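Lactaldehyde dehydrogenase (Methanocaldococcus jannaschii, PDB 3PQA) catalyses the NAD-dependent oxidation of lactaldehyde to lactate, a step in coenzyme F420 biosynthesis, and also accepts other small aldehydes such as propionaldehyde and glyceraldehyde. Local coordinates at residues Thr42-Lys45 with Tyr46-Val49; Ile55-Arg58 with Tyr59-Met63. All coordinates share one frame; numbering follows the deposited sequence.

Contact 1. Residues Thr42-Lys45 with Tyr46-Val49; sequences TAEK and YKEV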
loop_
_atom_site.group_PDB
_atom_site.type_symbol
_atom_site.label_atom_id
_atom_site.label_comp_id
_atom_site.label_asym_id
_atom_site.label_seq_id
_atom_site.Cartn_x
_atom_site.Cartn_y
_atom_site.Cartn_z
ATOM N N THR B 42 -28.156 20.291 -15.831
ATOM C CA THR B 42 -27.143 21.346 -15.786
ATOM C C THR B 42 -25.807 20.881 -15.192
ATOM O O THR B 42 -24.754 21.160 -15.770
ATOM C CB THR B 42 -27.696 22.631 -15.114
ATOM O OG1 THR B 42 -28.840 23.076 -15.846
ATOM C CG2 THR B 42 -26.674 23.739 -15.139
ATOM N N ALA B 43 -25.849 20.138 -14.079
ATOM C CA ALA B 43 -24.664 19.508 -13.491
ATOM C C ALA B 43 -23.901 18.654 -14.510
ATOM O O ALA B 43 -22.660 18.690 -14.567
ATOM C CB ALA B 43 -25.068 18.660 -12.264
ATOM N N GLU B 44 -24.652 17.918 -15.333
ATOM C CA GLU B 44 -24.087 17.060 -16.376
ATOM C C GLU B 44 -23.156 17.858 -17.297
ATOM O O GLU B 44 -22.121 17.349 -17.750
ATOM C CB GLU B 44 -25.212 16.404 -17.196
ATOM C CG GLU B 44 -24.750 15.357 -18.219
ATOM C CD GLU B 44 -25.849 14.941 -19.191
ATOM O OE1 GLU B 44 -26.860 15.660 -19.300
ATOM O OE2 GLU B 44 -25.705 13.894 -19.859
ATOM N N LYS B 45 -23.541 19.108 -17.575
ATOM C CA LYS B 45 -22.802 19.974 -18.489
ATOM C C LYS B 45 -21.427 20.347 -17.946
ATOM O O LYS B 45 -20.561 20.753 -18.711
ATOM C CB LYS B 45 -23.598 21.247 -18.815
ATOM C CG LYS B 45 -24.874 20.981 -19.598
ATOM C CD LYS B 45 -25.691 22.246 -19.829
ATOM C CE LYS B 45 -27.028 21.907 -20.493
ATOM N NZ LYS B 45 -27.853 23.126 -20.727
ATOM N N TYR B 46 -21.223 20.181 -16.635
ATOM C CA TYR B 46 -19.946 20.556 -16.027
ATOM C C TYR B 46 -19.047 19.384 -15.657
ATOM O O TYR B 46 -18.017 19.580 -15.000
ATOM C CB TYR B 46 -20.183 21.435 -14.807
ATOM C CG TYR B 46 -20.781 22.765 -15.173
ATOM C CD1 TYR B 46 -20.009 23.758 -15.780
ATOM C CD2 TYR B 46 -22.118 23.023 -14.925
ATOM C CE1 TYR B 46 -20.578 24.986 -16.127
ATOM C CE2 TYR B 46 -22.692 24.237 -15.253
ATOM C CZ TYR B 46 -21.923 25.211 -15.844
ATOM O OH TYR B 46 -22.525 26.402 -16.161
ATOM N N LYS B 47 -19.423 18.182 -16.092
ATOM C CA LYS B 47 -18.640 16.962 -15.809
ATOM C C LYS B 47 -17.221 17.038 -16.359
ATOM O O LYS B 47 -16.273 16.632 -15.685
ATOM C CB LYS B 47 -19.348 15.715 -16.346
ATOM C CG LYS B 47 -20.606 15.336 -15.571
ATOM C CD LYS B 47 -21.333 14.139 -16.200
ATOM C CE LYS B 47 -20.665 12.795 -15.852
ATOM N NZ LYS B 47 -21.355 11.653 -16.540
ATOM N N GLU B 48 -17.080 17.553 -17.579
ATOM C CA GLU B 48 -15.752 17.713 -18.182
ATOM C C GLU B 48 -14.873 18.713 -17.448
ATOM O O GLU B 48 -13.685 18.451 -17.232
ATOM C CB GLU B 48 -15.846 18.035 -19.679
ATOM C CG GLU B 48 -16.093 16.789 -20.520
ATOM C CD GLU B 48 -15.009 15.728 -20.319
ATOM O OE1 GLU B 48 -15.326 14.620 -19.841
ATOM O OE2 GLU B 48 -13.834 16.004 -20.638
ATOM N N VAL B 49 -15.454 19.850 -17.063
ATOM C CA VAL B 49 -14.744 20.862 -16.280
ATOM C C VAL B 49 -14.192 20.306 -14.966
ATOM O O VAL B 49 -12.998 20.497 -14.662
ATOM C CB VAL B 49 -15.615 22.132 -16.028
ATOM C CG1 VAL B 49 -14.993 23.025 -14.950
ATOM C CG2 VAL B 49 -15.769 22.916 -17.300
HETATM O O HOH W 1 -19.669 17.345 -19.484
HETATM O O HOH W 2 -17.864 20.431 -18.614
#
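A type I beta turn from E44 to K47 carries the chain out of helix 33-44 and into the short helix 47-51, with Y46 at the N-cap position of the second helix. Two i to i+3 backbone bonds span the junction. Y46 N donates to A43 O at 2.9 Å, and K47 N reaches E44 O at 3.3 Å with an N-H...O angle of 165°. Water takes over one step further on. Water 1 donates to E44 O and accepts from E48 N, while water 2 does the same between K45 O and V49 N, so each bridges an i to i+4 pair that the turn has pulled apart.

Among the side chains, Y46 does most of the touching. With CG anti to its own carbonyl carbon (chi1 -66°), the ring leans back along T42, the two side chains pointing the same way. Y46 CD2 comes 3.3 Å from T42 O, and Y46 CE2 packs against the T42 methyl CG2 at 4.0 Å. K47 lays its aliphatic part against E44, K47 CG lying 3.3 Å from E44 O. In the E44 conformer described, K47 NZ stays 5.9 Å from E44 OE2, too far for a salt bridge; the two charged ends have other partners, E44 OE1 in a salt bridge with K213 and K47 NZ in a hydrogen bond to N215 OD1.

This is a surface corner of the subunit. A43 packs inward on strand 160-165, E44 and K47 rest on I133 of strand 122-138, and Y46 leans on P190 and V193 in a loop.

Contact 2. Residues Ile55-Arg58 with Tyr59-Met63; sequences ITKR and YNILM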
loop_
_atom_site.group_PDB
_atom_site.type_symbol
_atom_site.label_atom_id
_atom_site.label_comp_id
_atom_site.label_asym_id
_atom_site.label_seq_id
_atom_site.Cartn_x
_atom_site.Cartn_y
_atom_site.Cartn_z
ATOM N N ILE B 55 -4.980 19.188 -9.904
ATOM C CA ILE B 55 -4.762 18.868 -8.493
ATOM C C ILE B 55 -4.639 20.133 -7.653
ATOM O O ILE B 55 -5.273 20.240 -6.597
ATOM C CB ILE B 55 -3.486 18.001 -8.309
ATOM C CG1 ILE B 55 -3.719 16.617 -8.898
ATOM C CG2 ILE B 55 -3.053 17.914 -6.818
ATOM C CD1 ILE B 55 -2.443 15.815 -9.048
ATOM N N THR B 56 -3.834 21.088 -8.126
ATOM C CA THR B 56 -3.580 22.315 -7.365
ATOM C C THR B 56 -4.885 23.093 -7.127
ATOM O O THR B 56 -5.112 23.608 -6.028
ATOM C CB THR B 56 -2.473 23.176 -8.033
ATOM O OG1 THR B 56 -1.247 22.427 -8.051
ATOM C CG2 THR B 56 -2.229 24.485 -7.280
ATOM N N LYS B 57 -5.744 23.132 -8.147
ATOM C CA LYS B 57 -7.048 23.796 -8.033
ATOM C C LYS B 57 -7.977 23.108 -7.018
ATOM O O LYS B 57 -8.543 23.770 -6.141
ATOM C CB LYS B 57 -7.723 23.915 -9.396
ATOM C CG LYS B 57 -8.890 24.895 -9.377
ATOM C CD LYS B 57 -9.000 25.672 -10.676
ATOM C CE LYS B 57 -7.992 26.807 -10.758
ATOM N NZ LYS B 57 -8.435 27.772 -11.803
ATOM N N ARG B 58 -8.111 21.785 -7.125
ATOM C CA ARG B 58 -8.869 21.013 -6.135
ATOM C C ARG B 58 -8.347 21.222 -4.716
ATOM O O ARG B 58 -9.134 21.450 -3.785
ATOM C CB ARG B 58 -8.889 19.524 -6.498
ATOM C CG ARG B 58 -9.886 19.169 -7.583
ATOM C CD ARG B 58 -9.684 17.741 -8.045
ATOM N NE ARG B 58 -8.574 17.621 -8.991
ATOM C CZ ARG B 58 -8.011 16.473 -9.356
ATOM N NH1 ARG B 58 -7.024 16.477 -10.251
ATOM N NH2 ARG B 58 -8.431 15.321 -8.838
ATOM N N TYR B 59 -7.022 21.143 -4.560
ATOM C CA TYR B 59 -6.383 21.361 -3.272
ATOM C C TYR B 59 -6.773 22.745 -2.733
ATOM O O TYR B 59 -7.211 22.875 -1.580
ATOM C CB TYR B 59 -4.859 21.221 -3.414
ATOM C CG TYR B 59 -4.087 21.615 -2.177
ATOM C CD1 TYR B 59 -3.800 20.684 -1.184
ATOM C CD2 TYR B 59 -3.634 22.925 -2.009
ATOM C CE1 TYR B 59 -3.089 21.055 -0.034
ATOM C CE2 TYR B 59 -2.922 23.302 -0.877
ATOM C CZ TYR B 59 -2.655 22.364 0.104
ATOM O OH TYR B 59 -1.965 22.754 1.230
ATOM N N ASN B 60 -6.610 23.766 -3.572
ATOM C CA ASN B 60 -6.909 25.136 -3.157
ATOM C C ASN B 60 -8.353 25.329 -2.734
ATOM O O ASN B 60 -8.621 25.977 -1.710
ATOM C CB ASN B 60 -6.544 26.133 -4.261
ATOM C CG ASN B 60 -5.044 26.322 -4.396
ATOM O OD1 ASN B 60 -4.289 26.035 -3.463
ATOM N ND2 ASN B 60 -4.602 26.804 -5.565
ATOM N N ILE B 61 -9.277 24.761 -3.511
ATOM C CA ILE B 61 -10.717 24.855 -3.221
ATOM C C ILE B 61 -11.026 24.199 -1.884
ATOM O O ILE B 61 -11.713 24.774 -1.036
ATOM C CB ILE B 61 -11.570 24.208 -4.327
ATOM C CG1 ILE B 61 -11.542 25.064 -5.592
ATOM C CG2 ILE B 61 -13.023 24.015 -3.854
ATOM C CD1 ILE B 61 -12.010 24.322 -6.824
ATOM N N LEU B 62 -10.485 22.998 -1.683
ATOM C CA LEU B 62 -10.713 22.274 -0.424
ATOM C C LEU B 62 -10.149 23.049 0.795
ATOM O O LEU B 62 -10.820 23.183 1.823
ATOM C CB LEU B 62 -10.150 20.845 -0.511
ATOM C CG LEU B 62 -10.936 19.974 -1.511
ATOM C CD1 LEU B 62 -10.170 18.708 -1.903
ATOM C CD2 LEU B 62 -12.347 19.620 -0.997
ATOM N N MET B 63 -8.925 23.567 0.662
ATOM C CA MET B 63 -8.311 24.341 1.735
ATOM C C MET B 63 -9.084 25.620 2.037
ATOM O O MET B 63 -9.224 25.999 3.206
ATOM C CB MET B 63 -6.840 24.645 1.436
ATOM C CG MET B 63 -5.934 23.410 1.534
ATOM S SD MET B 63 -5.970 22.565 3.136
ATOM C CE MET B 63 -5.220 23.765 4.207
#
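Four consecutive i to i+4 bonds run from I55-R58 to Y59-M63, the first turns of helix 55-71: Y59 N to I55 O is 2.8 Å, and N60 N to T56 O, I61 N to K57 O and L62 N to R58 O are each 2.9 Å. The unbroken pattern is that of a regular alpha helix, and the bonds are nearly straight (N-H...O 159° to 168°).

The side chains follow the same spacing. T56 and N60 run side by side, the T56 methyl CG2 lying 3.7 Å from N60 ND2. N60 CG sits 3.2 Å from T56 O, but ND2 meets that oxygen at too poor an angle to bond, leaving it to the backbone N-H. K57 crosses I61 at an angle, K57 CG to I61 CD1 at 4.1 Å, and its bent chain sends NZ away to Y187 O. Unlike R58 and N60 on either side in sequence, Y59 has CG anti to the backbone N (chi1 172°), which carries the ring outward, with M63 CG 3.7 Å above the plane of one face of the Y59 ring, offset toward the rim, while N60 OD1 lies in plane at the edge. L62 drops its CG to 3.3 Å from R58 O, and R58 itself turns back, giving NH2 to A156 O and weaker bonds to L53 and P54 O.

The helix is wedged between others. I55, Y59, L62 and M63 face helix 88-111, where K110 makes a cation-pi contact with Y59; L62 also meets helix 145-156, and I61 packs on helix 171-186. At its start, D120 of the third subunit accepts hydrogen bonds from the I55 and T56 N-H groups.

Contacts 1 and 2 lie in series along the chain, contact 1 at the junction of helices 33-44 and 47-51, contact 2 at the start of the next helix, 55-71; their centres are 18 Å apart. Contact 1 is a surface junction, and water completes its backbone bonding; contact 2 stays within a single helix, is partly buried, and keeps its carbonyls paired directly with N-H groups. The turn lies over strands and a loop, with E44 in a salt bridge and K47 hydrogen-bonded to an asparagine, whereas helix 55-71 packs mainly against other helices. Both approach other subunits of the tetramer, contact 1 by packing, contact 2 by hydrogen bonds at its helix start. Both lie away from the probable NAD-binding and active-site residues.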